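Local coordinates for N-acylhomoserine lactone dependent regulatory protein (Burkholderia cenocepacia, PDB 5L10) that probably acts as a quorum-sensing transcription factor of the LuxR family, this fragment being the N-terminal domain that is expected to bind the N-acylhomoserine lactone signal, at residues 38-44 / 131-137; 63-69 / 108-114; 91-97 / 114-120. All coordinates share one frame; numbering follows the deposited sequence.

All three contacts belong to the autoinducer-binding domain and are built round one antiparallel sheet. Interaction 1 pairs strand 40-46, next to the outermost strand 56-60, with strand 129-136; interaction 3 pairs the outermost strand 92-95 with 116-123, which is itself the neighbour of 129-136. Their centres lie about 9 Å apart. Interaction 2 joins helix 64-72 to the end of helix 103-111, with its centre about 12 Å from that of interaction 1 and about 14 Å from that of interaction 3. Both later contacts fall within the chain segment spanned by interaction 1. Met-114 is common to interactions 2 and 3 and packs on Tyr-40 of interaction 1, tying helices to sheet.

Interaction 1 of 3, residues 38-44 / 131-137; sequences FRYCVYG and VLTLVRD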
loop_
_atom_site.group_PDB
_atom_site.type_symbol
_atom_site.label_atom_id
_atom_site.label_comp_id
_atom_site.label_asym_id
_atom_site.label_seq_id
_atom_site.Cartn_x
_atom_site.Cartn_y
_atom_site.Cartn_z
ATOM N N PHE A 38 -8.459 12.796 -11.528
ATOM C CA PHE A 38 -9.533 12.548 -10.569
ATOM C C PHE A 38 -9.906 13.863 -9.900
ATOM O O PHE A 38 -9.123 14.413 -9.119
ATOM C CB PHE A 38 -9.107 11.513 -9.529
ATOM C CG PHE A 38 -8.767 10.177 -10.110
ATOM C CD1 PHE A 38 -9.767 9.293 -10.475
ATOM C CD2 PHE A 38 -7.445 9.801 -10.288
ATOM C CE1 PHE A 38 -9.457 8.059 -11.010
ATOM C CE2 PHE A 38 -7.127 8.570 -10.822
ATOM C CZ PHE A 38 -8.134 7.696 -11.184
ATOM N N ARG A 39 -11.108 14.360 -10.196
ATOM C CA ARG A 39 -11.545 15.624 -9.612
ATOM C C ARG A 39 -11.690 15.517 -8.101
ATOM O O ARG A 39 -11.399 16.473 -7.371
ATOM C CB ARG A 39 -12.866 16.065 -10.239
ATOM C CG ARG A 39 -13.593 17.104 -9.417
ATOM C CD ARG A 39 -14.554 17.902 -10.241
ATOM N NE ARG A 39 -15.244 18.888 -9.421
ATOM C CZ ARG A 39 -15.879 19.944 -9.910
ATOM N NH1 ARG A 39 -15.900 20.153 -11.219
ATOM N NH2 ARG A 39 -16.485 20.795 -9.093
ATOM N N TYR A 40 -12.126 14.361 -7.611
ATOM C CA TYR A 40 -12.446 14.180 -6.204
ATOM C C TYR A 40 -11.551 13.123 -5.572
ATOM O O TYR A 40 -11.283 12.074 -6.170
ATOM C CB TYR A 40 -13.901 13.786 -6.037
ATOM C CG TYR A 40 -14.878 14.847 -6.484
ATOM C CD1 TYR A 40 -15.043 16.014 -5.752
ATOM C CD2 TYR A 40 -15.657 14.670 -7.623
ATOM C CE1 TYR A 40 -15.948 16.982 -6.146
ATOM C CE2 TYR A 40 -16.571 15.628 -8.019
ATOM C CZ TYR A 40 -16.708 16.782 -7.277
ATOM O OH TYR A 40 -17.607 17.744 -7.670
ATOM N N CYS A 41 -11.104 13.406 -4.352
ATOM C CA CYS A 41 -10.223 12.520 -3.600
ATOM C C CYS A 41 -10.732 12.449 -2.170
ATOM O O CYS A 41 -10.750 13.462 -1.466
ATOM C CB CYS A 41 -8.778 13.024 -3.640
ATOM S SG CYS A 41 -7.672 12.151 -2.529
ATOM N N VAL A 42 -11.149 11.261 -1.744
ATOM C CA VAL A 42 -11.792 11.066 -0.452
ATOM C C VAL A 42 -11.070 9.951 0.288
ATOM O O VAL A 42 -10.700 8.936 -0.314
ATOM C CB VAL A 42 -13.287 10.719 -0.613
ATOM C CG1 VAL A 42 -13.987 10.699 0.737
ATOM C CG2 VAL A 42 -13.966 11.689 -1.561
ATOM N N TYR A 43 -10.877 10.132 1.596
ATOM C CA TYR A 43 -10.302 9.091 2.437
ATOM C C TYR A 43 -11.215 8.833 3.623
ATOM O O TYR A 43 -11.672 9.777 4.277
ATOM C CB TYR A 43 -8.901 9.455 2.933
ATOM C CG TYR A 43 -8.144 8.237 3.408
ATOM C CD1 TYR A 43 -7.531 7.385 2.500
ATOM C CD2 TYR A 43 -8.070 7.918 4.760
ATOM C CE1 TYR A 43 -6.850 6.260 2.920
ATOM C CE2 TYR A 43 -7.390 6.792 5.191
ATOM C CZ TYR A 43 -6.780 5.968 4.265
ATOM O OH TYR A 43 -6.101 4.846 4.676
ATOM N N GLY A 44 -11.471 7.559 3.901
ATOM C CA GLY A 44 -12.302 7.190 5.028
ATOM C C GLY A 44 -11.631 6.216 5.974
ATOM O O GLY A 44 -11.110 5.181 5.548
ATOM N N VAL A 131 -9.803 3.625 3.543
ATOM C CA VAL A 131 -10.223 3.501 2.153
ATOM C C VAL A 131 -9.892 4.800 1.437
ATOM O O VAL A 131 -10.417 5.862 1.796
ATOM C CB VAL A 131 -11.722 3.186 2.044
ATOM C CG1 VAL A 131 -12.158 3.209 0.589
ATOM C CG2 VAL A 131 -12.016 1.839 2.678
ATOM N N LEU A 132 -9.029 4.714 0.426
ATOM C CA LEU A 132 -8.775 5.828 -0.476
ATOM C C LEU A 132 -9.664 5.674 -1.699
ATOM O O LEU A 132 -9.696 4.606 -2.318
ATOM C CB LEU A 132 -7.308 5.884 -0.905
ATOM C CG LEU A 132 -6.997 6.955 -1.960
ATOM C CD1 LEU A 132 -7.088 8.363 -1.371
ATOM C CD2 LEU A 132 -5.636 6.719 -2.600
ATOM N N THR A 133 -10.386 6.738 -2.039
ATOM C CA THR A 133 -11.327 6.720 -3.151
ATOM C C THR A 133 -11.011 7.884 -4.077
ATOM O O THR A 133 -11.000 9.041 -3.643
ATOM C CB THR A 133 -12.768 6.798 -2.642
ATOM O OG1 THR A 133 -13.067 5.622 -1.881
ATOM C CG2 THR A 133 -13.734 6.892 -3.792
ATOM N N LEU A 134 -10.737 7.575 -5.342
ATOM C CA LEU A 134 -10.455 8.575 -6.366
ATOM C C LEU A 134 -11.601 8.570 -7.367
ATOM O O LEU A 134 -11.874 7.541 -7.996
ATOM C CB LEU A 134 -9.128 8.281 -7.064
ATOM C CG LEU A 134 -7.929 8.072 -6.144
ATOM C CD1 LEU A 134 -6.685 7.758 -6.957
ATOM C CD2 LEU A 134 -7.721 9.291 -5.259
ATOM N N VAL A 135 -12.271 9.709 -7.514
ATOM C CA VAL A 135 -13.474 9.791 -8.334
ATOM C C VAL A 135 -13.321 10.898 -9.366
ATOM O O VAL A 135 -12.834 11.991 -9.055
ATOM C CB VAL A 135 -14.734 10.032 -7.478
ATOM C CG1 VAL A 135 -15.978 9.809 -8.313
ATOM C CG2 VAL A 135 -14.736 9.125 -6.265
ATOM N N ARG A 136 -13.738 10.608 -10.594
ATOM C CA ARG A 136 -13.911 11.610 -11.634
ATOM C C ARG A 136 -15.389 11.708 -11.992
ATOM O O ARG A 136 -16.137 10.733 -11.879
ATOM C CB ARG A 136 -13.079 11.278 -12.879
ATOM C CG ARG A 136 -12.765 9.804 -13.044
ATOM C CD ARG A 136 -11.675 9.605 -14.077
ATOM N NE ARG A 136 -12.140 9.929 -15.419
ATOM C CZ ARG A 136 -11.338 10.126 -16.459
ATOM N NH1 ARG A 136 -10.024 10.043 -16.307
ATOM N NH2 ARG A 136 -11.847 10.415 -17.649
ATOM N N ASP A 137 -15.805 12.899 -12.420
ATOM C CA ASP A 137 -17.208 13.180 -12.700
ATOM C C ASP A 137 -17.529 13.243 -14.185
ATOM O O ASP A 137 -18.692 13.455 -14.543
ATOM C CB ASP A 137 -17.619 14.500 -12.038
ATOM C CG ASP A 137 -16.810 15.684 -12.547
ATOM O OD1 ASP A 137 -15.782 15.459 -13.221
ATOM O OD2 ASP A 137 -17.196 16.840 -12.267
#
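Cys-41 SG rests against two leucines of the partner strand, 4.0 Å from both Leu-132 CD1 and Leu-134 CD2. On the same face of the sheet, Leu-134 CB sits over one face of the Phe-38 ring, 3.7 Å from the ring centroid, in a CH-pi contact. Tyr-43 has its CG anti to the backbone N (chi1 -162°); the ring lies across the Val-131 backbone, with Val-131 O over one face, and Tyr-43 CD1 comes 3.7 Å from Leu-132 CB, while Tyr-43 OH runs on to a hydrogen bond with His-161. Helices 22-35 and 143-169 cover this face. The opposite face carries Tyr-40 against Val-135 and Val-42 against Thr-133; here Thr-133 OG1 bonds to Ser-119 OG and to a bound glycerol.

Between the two faces the backbones run antiparallel, and Tyr-40 with Val-135, Val-42 with Thr-133 and Gly-44 with Val-131 each exchange two hydrogen bonds, all six 2.8 to 2.9 Å long from N to O.

At the polar edge the extended chain of Arg-39 slants across the Asp-137 carboxylate. Their salt bridge is long, 3.7 Å from Arg-39 NH1 to Asp-137 OD2, and that oxygen stands off the plane of the guanidinium, so the charges attract with no N-H directed at it. Arg-39 and Tyr-40 together face Val-135, a classic beta bulge at the start of an inner strand pair in the antiparallel sheet of the LuxR-type ligand-binding domain, whose glycerol-bearing face is consistent with the lactone pocket.

Interaction 2 of 3, residues 63-69 / 108-114; sequences PREWEHR and DAACFGM
Trp-66, in the first turn of helix 64-72, comes nearest to Phe-112, in the segment that follows helix 103-111, their CA atoms 6.3 Å apart. Met-114, present as selenomethionine, spreads over one face of the Trp-66 indole. Its CG stands almost squarely above the five-membered ring, 3.7 Å from the centroid, and SE lies over the six-membered ring, 4.3 Å from that centroid. Bends at chi2 (-73°) and chi3 carry the chain across the indole, and CE then ends against Pro-63 CD. At the pyrrole side of the indole, Trp-66 NE1 packs against Ala-109 CA.

Phe-112 reaches from the other segment to Glu-65 and Arg-69, one helical turn apart: its CE1 touches Glu-65 CG at 3.4 Å, and its CE2 sits over a face of the Arg-69 guanidinium. That guanidinium grips a single carboxylate oxygen. Arg-69 NH2 donates to Asp-108 OD1 at 2.7 Å, on its syn side but 33° out of the carboxylate plane, with NE adding a weak bond; the two flat groups stand nearly perpendicular, 82° apart. A long salt bridge from Arg-69 NH1 to Glu-65 OE2 extends the charged network.

Pro-63 holds the N-cap position of helix 64-72. Thus a three-residue salt-bridge network links helices 64-72 and 103-111 of the autoinducer-binding domain, while a Met-aromatic contact packs the loop after 103-111 on Trp-66, beside Tyr-40 of the sheet.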
loop_
_atom_site.group_PDB
_atom_site.type_symbol
_atom_site.label_atom_id
_atom_site.label_comp_id
_atom_site.label_asym_id
_atom_site.label_seq_id
_atom_site.Cartn_x
_atom_site.Cartn_y
_atom_site.Cartn_z
ATOM N N PRO A 63 -18.063 16.778 -2.701
ATOM C CA PRO A 63 -19.135 17.733 -2.400
ATOM C C PRO A 63 -19.641 17.558 -0.979
ATOM O O PRO A 63 -19.874 16.439 -0.515
ATOM C CB PRO A 63 -20.219 17.386 -3.425
ATOM C CG PRO A 63 -19.492 16.725 -4.527
ATOM C CD PRO A 63 -18.396 15.954 -3.874
ATOM N N ARG A 64 -19.817 18.686 -0.291
ATOM C CA ARG A 64 -20.286 18.639 1.088
ATOM C C ARG A 64 -21.679 18.028 1.177
ATOM O O ARG A 64 -21.977 17.276 2.112
ATOM C CB ARG A 64 -20.270 20.044 1.688
ATOM C CG ARG A 64 -20.144 20.068 3.198
ATOM C CD ARG A 64 -19.711 21.443 3.682
ATOM N NE ARG A 64 -18.753 22.067 2.770
ATOM C CZ ARG A 64 -17.443 21.833 2.776
ATOM N NH1 ARG A 64 -16.921 20.980 3.649
ATOM N NH2 ARG A 64 -16.654 22.449 1.906
ATOM N N GLU A 65 -22.545 18.328 0.205
ATOM C CA GLU A 65 -23.904 17.801 0.252
ATOM C C GLU A 65 -23.926 16.286 0.075
ATOM O O GLU A 65 -24.827 15.618 0.595
ATOM C CB GLU A 65 -24.771 18.493 -0.803
ATOM C CG GLU A 65 -26.212 17.989 -0.885
ATOM C CD GLU A 65 -27.072 18.370 0.312
ATOM O OE1 GLU A 65 -26.625 19.180 1.152
ATOM O OE2 GLU A 65 -28.207 17.854 0.406
ATOM N N TRP A 66 -22.941 15.720 -0.628
ATOM C CA TRP A 66 -22.874 14.266 -0.738
ATOM C C TRP A 66 -22.580 13.628 0.612
ATOM O O TRP A 66 -23.230 12.651 1.001
ATOM C CB TRP A 66 -21.818 13.847 -1.756
ATOM C CG TRP A 66 -21.646 12.355 -1.813
ATOM C CD1 TRP A 66 -22.479 11.454 -2.418
ATOM C CD2 TRP A 66 -20.578 11.590 -1.240
ATOM N NE1 TRP A 66 -21.994 10.179 -2.258
ATOM C CE2 TRP A 66 -20.828 10.234 -1.540
ATOM C CE3 TRP A 66 -19.437 11.919 -0.504
ATOM C CZ2 TRP A 66 -19.976 9.210 -1.129
ATOM C CZ3 TRP A 66 -18.593 10.899 -0.098
ATOM C CH2 TRP A 66 -18.867 9.563 -0.411
ATOM N N GLU A 67 -21.589 14.157 1.336
ATOM C CA GLU A 67 -21.300 13.632 2.665
ATOM C C GLU A 67 -22.483 13.839 3.602
ATOM O O GLU A 67 -22.812 12.955 4.402
ATOM C CB GLU A 67 -20.044 14.284 3.239
ATOM C CG GLU A 67 -19.710 13.795 4.643
ATOM C CD GLU A 67 -18.550 14.540 5.275
ATOM O OE1 GLU A 67 -17.911 15.360 4.582
ATOM O OE2 GLU A 67 -18.277 14.299 6.471
ATOM N N HIS A 68 -23.142 14.999 3.508
ATOM C CA HIS A 68 -24.302 15.267 4.352
ATOM C C HIS A 68 -25.384 14.214 4.157
ATOM O O HIS A 68 -26.000 13.759 5.128
ATOM C CB HIS A 68 -24.856 16.662 4.058
ATOM C CG HIS A 68 -26.174 16.941 4.715
ATOM N ND1 HIS A 68 -26.278 17.423 6.002
ATOM C CD2 HIS A 68 -27.441 16.808 4.260
ATOM C CE1 HIS A 68 -27.554 17.575 6.311
ATOM N NE2 HIS A 68 -28.281 17.208 5.272
ATOM N N ARG A 69 -25.631 13.812 2.910
ATOM C CA ARG A 69 -26.613 12.766 2.660
ATOM C C ARG A 69 -26.051 11.388 2.975
ATOM O O ARG A 69 -26.800 10.499 3.398
ATOM C CB ARG A 69 -27.100 12.851 1.214
ATOM C CG ARG A 69 -27.804 14.166 0.919
ATOM C CD ARG A 69 -27.717 14.536 -0.543
ATOM N NE ARG A 69 -28.600 13.728 -1.372
ATOM C CZ ARG A 69 -29.847 14.067 -1.676
ATOM N NH1 ARG A 69 -30.356 15.200 -1.212
ATOM N NH2 ARG A 69 -30.586 13.278 -2.443
ATOM N N ASP A 108 -27.674 8.826 -5.088
ATOM C CA ASP A 108 -27.121 10.049 -4.520
ATOM C C ASP A 108 -25.698 10.301 -5.010
ATOM O O ASP A 108 -25.315 11.449 -5.258
ATOM C CB ASP A 108 -27.167 9.974 -2.994
ATOM C CG ASP A 108 -28.575 10.095 -2.450
ATOM O OD1 ASP A 108 -29.327 10.964 -2.939
ATOM O OD2 ASP A 108 -28.934 9.322 -1.537
ATOM N N ALA A 109 -24.902 9.238 -5.156
ATOM C CA ALA A 109 -23.542 9.391 -5.665
ATOM C C ALA A 109 -23.543 9.992 -7.067
ATOM O O ALA A 109 -22.841 10.973 -7.336
ATOM C CB ALA A 109 -22.829 8.039 -5.655
ATOM N N ALA A 110 -24.337 9.416 -7.974
ATOM C CA ALA A 110 -24.409 9.929 -9.337
ATOM C C ALA A 110 -24.914 11.366 -9.378
ATOM O O ALA A 110 -24.501 12.145 -10.246
ATOM C CB ALA A 110 -25.303 9.026 -10.187
ATOM N N CYS A 111 -25.796 11.742 -8.449
ATOM C CA CYS A 111 -26.358 13.088 -8.460
ATOM C C CYS A 111 -25.345 14.156 -8.070
ATOM O O CYS A 111 -25.593 15.340 -8.317
ATOM C CB CYS A 111 -27.565 13.166 -7.525
ATOM S SG CYS A 111 -29.059 12.342 -8.130
ATOM N N PHE A 112 -24.212 13.778 -7.472
ATOM C CA PHE A 112 -23.265 14.763 -6.961
ATOM C C PHE A 112 -21.861 14.543 -7.506
ATOM O O PHE A 112 -20.880 14.964 -6.891
ATOM C CB PHE A 112 -23.259 14.760 -5.432
ATOM C CG PHE A 112 -24.544 15.238 -4.832
ATOM C CD1 PHE A 112 -24.790 16.590 -4.682
ATOM C CD2 PHE A 112 -25.518 14.337 -4.438
ATOM C CE1 PHE A 112 -25.978 17.035 -4.142
ATOM C CE2 PHE A 112 -26.709 14.773 -3.894
ATOM C CZ PHE A 112 -26.940 16.125 -3.744
ATOM N N GLY A 113 -21.747 13.901 -8.666
ATOM C CA GLY A 113 -20.471 13.737 -9.322
ATOM C C GLY A 113 -19.657 12.541 -8.878
ATOM O O GLY A 113 -18.638 12.238 -9.512
HETATM N N MSE A 114 -20.060 11.857 -7.813
HETATM C CA MSE A 114 -19.387 10.632 -7.395
HETATM C C MSE A 114 -19.731 9.497 -8.355
HETATM O O MSE A 114 -20.444 8.567 -7.984
HETATM C CB MSE A 114 -19.792 10.246 -5.971
HETATM C CG MSE A 114 -19.482 11.282 -4.897
HETATM SE SE MSE A 114 -17.583 11.423 -4.449
HETATM C CE MSE A 114 -17.285 13.083 -5.318
#

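Interaction 3 of 3, residues 91-97 / 114-120; sequences PVVWNAF and MRYGWSH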
loop_
_atom_site.group_PDB
_atom_site.type_symbol
_atom_site.label_atom_id
_atom_site.label_comp_id
_atom_site.label_asym_id
_atom_site.label_seq_id
_atom_site.Cartn_x
_atom_site.Cartn_y
_atom_site.Cartn_z
ATOM N N PRO A 91 -7.676 -3.190 -5.865
ATOM C CA PRO A 91 -8.500 -1.986 -6.008
ATOM C C PRO A 91 -9.821 -2.285 -6.699
ATOM O O PRO A 91 -9.939 -3.225 -7.491
ATOM C CB PRO A 91 -7.631 -1.056 -6.863
ATOM C CG PRO A 91 -6.243 -1.584 -6.728
ATOM C CD PRO A 91 -6.396 -3.065 -6.583
ATOM N N VAL A 92 -10.817 -1.454 -6.399
ATOM C CA VAL A 92 -12.170 -1.598 -6.928
ATOM C C VAL A 92 -12.469 -0.405 -7.827
ATOM O O VAL A 92 -12.450 0.745 -7.371
ATOM C CB VAL A 92 -13.208 -1.702 -5.800
ATOM C CG1 VAL A 92 -14.615 -1.642 -6.368
ATOM C CG2 VAL A 92 -13.005 -2.978 -5.016
ATOM N N VAL A 93 -12.745 -0.677 -9.098
ATOM C CA VAL A 93 -13.203 0.330 -10.049
ATOM C C VAL A 93 -14.718 0.228 -10.150
ATOM O O VAL A 93 -15.259 -0.866 -10.357
ATOM C CB VAL A 93 -12.547 0.139 -11.426
ATOM C CG1 VAL A 93 -13.003 1.221 -12.394
ATOM C CG2 VAL A 93 -11.035 0.129 -11.293
ATOM N N TRP A 94 -15.409 1.355 -10.003
ATOM C CA TRP A 94 -16.863 1.334 -9.987
ATOM C C TRP A 94 -17.429 2.501 -10.785
ATOM O O TRP A 94 -16.758 3.509 -11.017
ATOM C CB TRP A 94 -17.405 1.344 -8.551
ATOM C CG TRP A 94 -16.795 2.381 -7.661
ATOM C CD1 TRP A 94 -15.763 2.207 -6.784
ATOM C CD2 TRP A 94 -17.190 3.753 -7.544
ATOM N NE1 TRP A 94 -15.489 3.386 -6.132
ATOM C CE2 TRP A 94 -16.352 4.351 -6.581
ATOM C CE3 TRP A 94 -18.168 4.536 -8.164
ATOM C CZ2 TRP A 94 -16.465 5.693 -6.221
ATOM C CZ3 TRP A 94 -18.279 5.866 -7.806
ATOM C CH2 TRP A 94 -17.430 6.433 -6.846
ATOM N N ASN A 95 -18.688 2.334 -11.200
ATOM C CA ASN A 95 -19.436 3.306 -11.991
ATOM C C ASN A 95 -20.824 3.434 -11.383
ATOM O O ASN A 95 -21.587 2.464 -11.377
ATOM C CB ASN A 95 -19.524 2.866 -13.459
ATOM C CG ASN A 95 -20.243 3.878 -14.351
ATOM O OD1 ASN A 95 -21.241 4.488 -13.963
ATOM N ND2 ASN A 95 -19.734 4.046 -15.564
ATOM N N ALA A 96 -21.160 4.632 -10.901
ATOM C CA ALA A 96 -22.425 4.821 -10.195
ATOM C C ALA A 96 -23.629 4.486 -11.066
ATOM O O ALA A 96 -24.668 4.065 -10.546
ATOM C CB ALA A 96 -22.524 6.255 -9.672
ATOM N N PHE A 97 -23.519 4.653 -12.384
ATOM C CA PHE A 97 -24.636 4.325 -13.263
ATOM C C PHE A 97 -24.743 2.836 -13.564
ATOM O O PHE A 97 -25.773 2.402 -14.086
ATOM C CB PHE A 97 -24.527 5.092 -14.587
ATOM C CG PHE A 97 -24.599 6.586 -14.433
ATOM C CD1 PHE A 97 -25.799 7.212 -14.128
ATOM C CD2 PHE A 97 -23.468 7.368 -14.610
ATOM C CE1 PHE A 97 -25.865 8.587 -13.989
ATOM C CE2 PHE A 97 -23.529 8.741 -14.472
ATOM C CZ PHE A 97 -24.727 9.351 -14.161
HETATM N N MSE A 114 -20.060 11.857 -7.813
HETATM C CA MSE A 114 -19.387 10.632 -7.395
HETATM C C MSE A 114 -19.731 9.497 -8.355
HETATM O O MSE A 114 -20.444 8.567 -7.984
HETATM C CB MSE A 114 -19.792 10.246 -5.971
HETATM C CG MSE A 114 -19.482 11.282 -4.897
HETATM SE SE MSE A 114 -17.583 11.423 -4.449
HETATM C CE MSE A 114 -17.285 13.083 -5.318
ATOM N N ARG A 115 -19.218 9.561 -9.582
ATOM C CA ARG A 115 -19.708 8.709 -10.661
ATOM C C ARG A 115 -18.750 7.595 -11.059
ATOM O O ARG A 115 -19.163 6.434 -11.138
ATOM C CB ARG A 115 -20.048 9.576 -11.883
ATOM C CG ARG A 115 -21.180 10.550 -11.606
ATOM C CD ARG A 115 -21.519 11.425 -12.798
ATOM N NE ARG A 115 -22.689 12.248 -12.503
ATOM C CZ ARG A 115 -23.297 13.044 -13.377
ATOM N NH1 ARG A 115 -22.851 13.140 -14.622
ATOM N NH2 ARG A 115 -24.357 13.744 -12.999
ATOM N N TYR A 116 -17.484 7.904 -11.330
ATOM C CA TYR A 116 -16.532 6.918 -11.833
ATOM C C TYR A 116 -15.335 6.889 -10.895
ATOM O O TYR A 116 -14.505 7.806 -10.906
ATOM C CB TYR A 116 -16.123 7.245 -13.265
ATOM C CG TYR A 116 -17.283 7.736 -14.090
ATOM C CD1 TYR A 116 -18.314 6.878 -14.451
ATOM C CD2 TYR A 116 -17.358 9.061 -14.494
ATOM C CE1 TYR A 116 -19.387 7.329 -15.201
ATOM C CE2 TYR A 116 -18.423 9.519 -15.244
ATOM C CZ TYR A 116 -19.434 8.650 -15.595
ATOM O OH TYR A 116 -20.494 9.106 -16.340
ATOM N N GLY A 117 -15.243 5.834 -10.093
ATOM C CA GLY A 117 -14.368 5.823 -8.941
ATOM C C GLY A 117 -13.345 4.706 -8.964
ATOM O O GLY A 117 -13.546 3.662 -9.589
ATOM N N TRP A 118 -12.239 4.946 -8.267
ATOM C CA TRP A 118 -11.188 3.966 -8.019
ATOM C C TRP A 118 -10.993 3.939 -6.509
ATOM O O TRP A 118 -10.634 4.961 -5.913
ATOM C CB TRP A 118 -9.903 4.361 -8.751
ATOM C CG TRP A 118 -8.754 3.407 -8.626
ATOM C CD1 TRP A 118 -8.376 2.463 -9.533
ATOM C CD2 TRP A 118 -7.814 3.327 -7.546
ATOM N NE1 TRP A 118 -7.267 1.788 -9.081
ATOM C CE2 TRP A 118 -6.901 2.300 -7.864
ATOM C CE3 TRP A 118 -7.656 4.020 -6.342
ATOM C CZ2 TRP A 118 -5.844 1.945 -7.018
ATOM C CZ3 TRP A 118 -6.605 3.668 -5.500
ATOM C CH2 TRP A 118 -5.712 2.640 -5.846
ATOM N N SER A 119 -11.263 2.796 -5.881
ATOM C CA SER A 119 -11.203 2.696 -4.429
ATOM C C SER A 119 -10.300 1.548 -4.003
ATOM O O SER A 119 -10.362 0.454 -4.572
ATOM C CB SER A 119 -12.599 2.499 -3.831
ATOM O OG SER A 119 -13.391 3.664 -3.976
ATOM N N HIS A 120 -9.468 1.797 -2.990
ATOM C CA HIS A 120 -8.608 0.761 -2.432
ATOM C C HIS A 120 -8.582 0.848 -0.911
ATOM O O HIS A 120 -8.437 1.935 -0.343
ATOM C CB HIS A 120 -7.177 0.858 -2.965
ATOM C CG HIS A 120 -6.264 -0.173 -2.383
ATOM N ND1 HIS A 120 -6.137 -1.438 -2.913
ATOM C CD2 HIS A 120 -5.467 -0.142 -1.291
ATOM C CE1 HIS A 120 -5.285 -2.134 -2.184
ATOM N NE2 HIS A 120 -4.860 -1.368 -1.197
#
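Trp-94 lies flat over Gly-117, whose CA is 3.5 Å from the centroid of the six-membered ring in a CH-pi contact. With CG placed between the backbone N and the carbonyl carbon (chi1 48°), the indole folds back across the neighbouring strand, and the bare glycine backbone lets it settle there. Its NE1 donates to Ser-119 OG, 3.0 Å away, in the ring plane and almost dead straight at 176°. Through Ser-119 OG, the partner of Thr-133 OG1, the indole joins a polar chain crossing three strands.

The other face of the sheet has a different pattern. Asn-95 and Tyr-116 lie side by side, the amide standing 80° to the ring plane, with Asn-95 ND2 at the ring edge, 3.3 Å from Tyr-116 CE1. Trp-118, also on this face, has Pro-91 alongside it, with Pro-91 CB 3.5 Å from Trp-118 CZ2. Asn-95 OD1 accepts from Phe-97 N at 2.8 Å, closing an Asx turn. Beyond the paired residues, Phe-97 crosses Arg-115 obliquely, its CZ over a face of the guanidinium; Arg-115 NE is bonded to Ala-110 O. At the far end, His-120 meets His-158 of the second subunit.

The backbones pair antiparallel, with two bonds each between Val-92 and Ser-119 and between Trp-94 and Gly-117, then one from Ala-96 N to Arg-115 O, 2.7 Å.

This is an outermost pair of the antiparallel sheet within this chain of the LuxR-type domain, its two strands connected through helix 103-111. The face bearing Trp-94 and Ser-119, covered by Ile-81 and Trp-106 and close to a bound glycerol, probably forms part of the acyl-homoserine lactone pocket, as in related receptors.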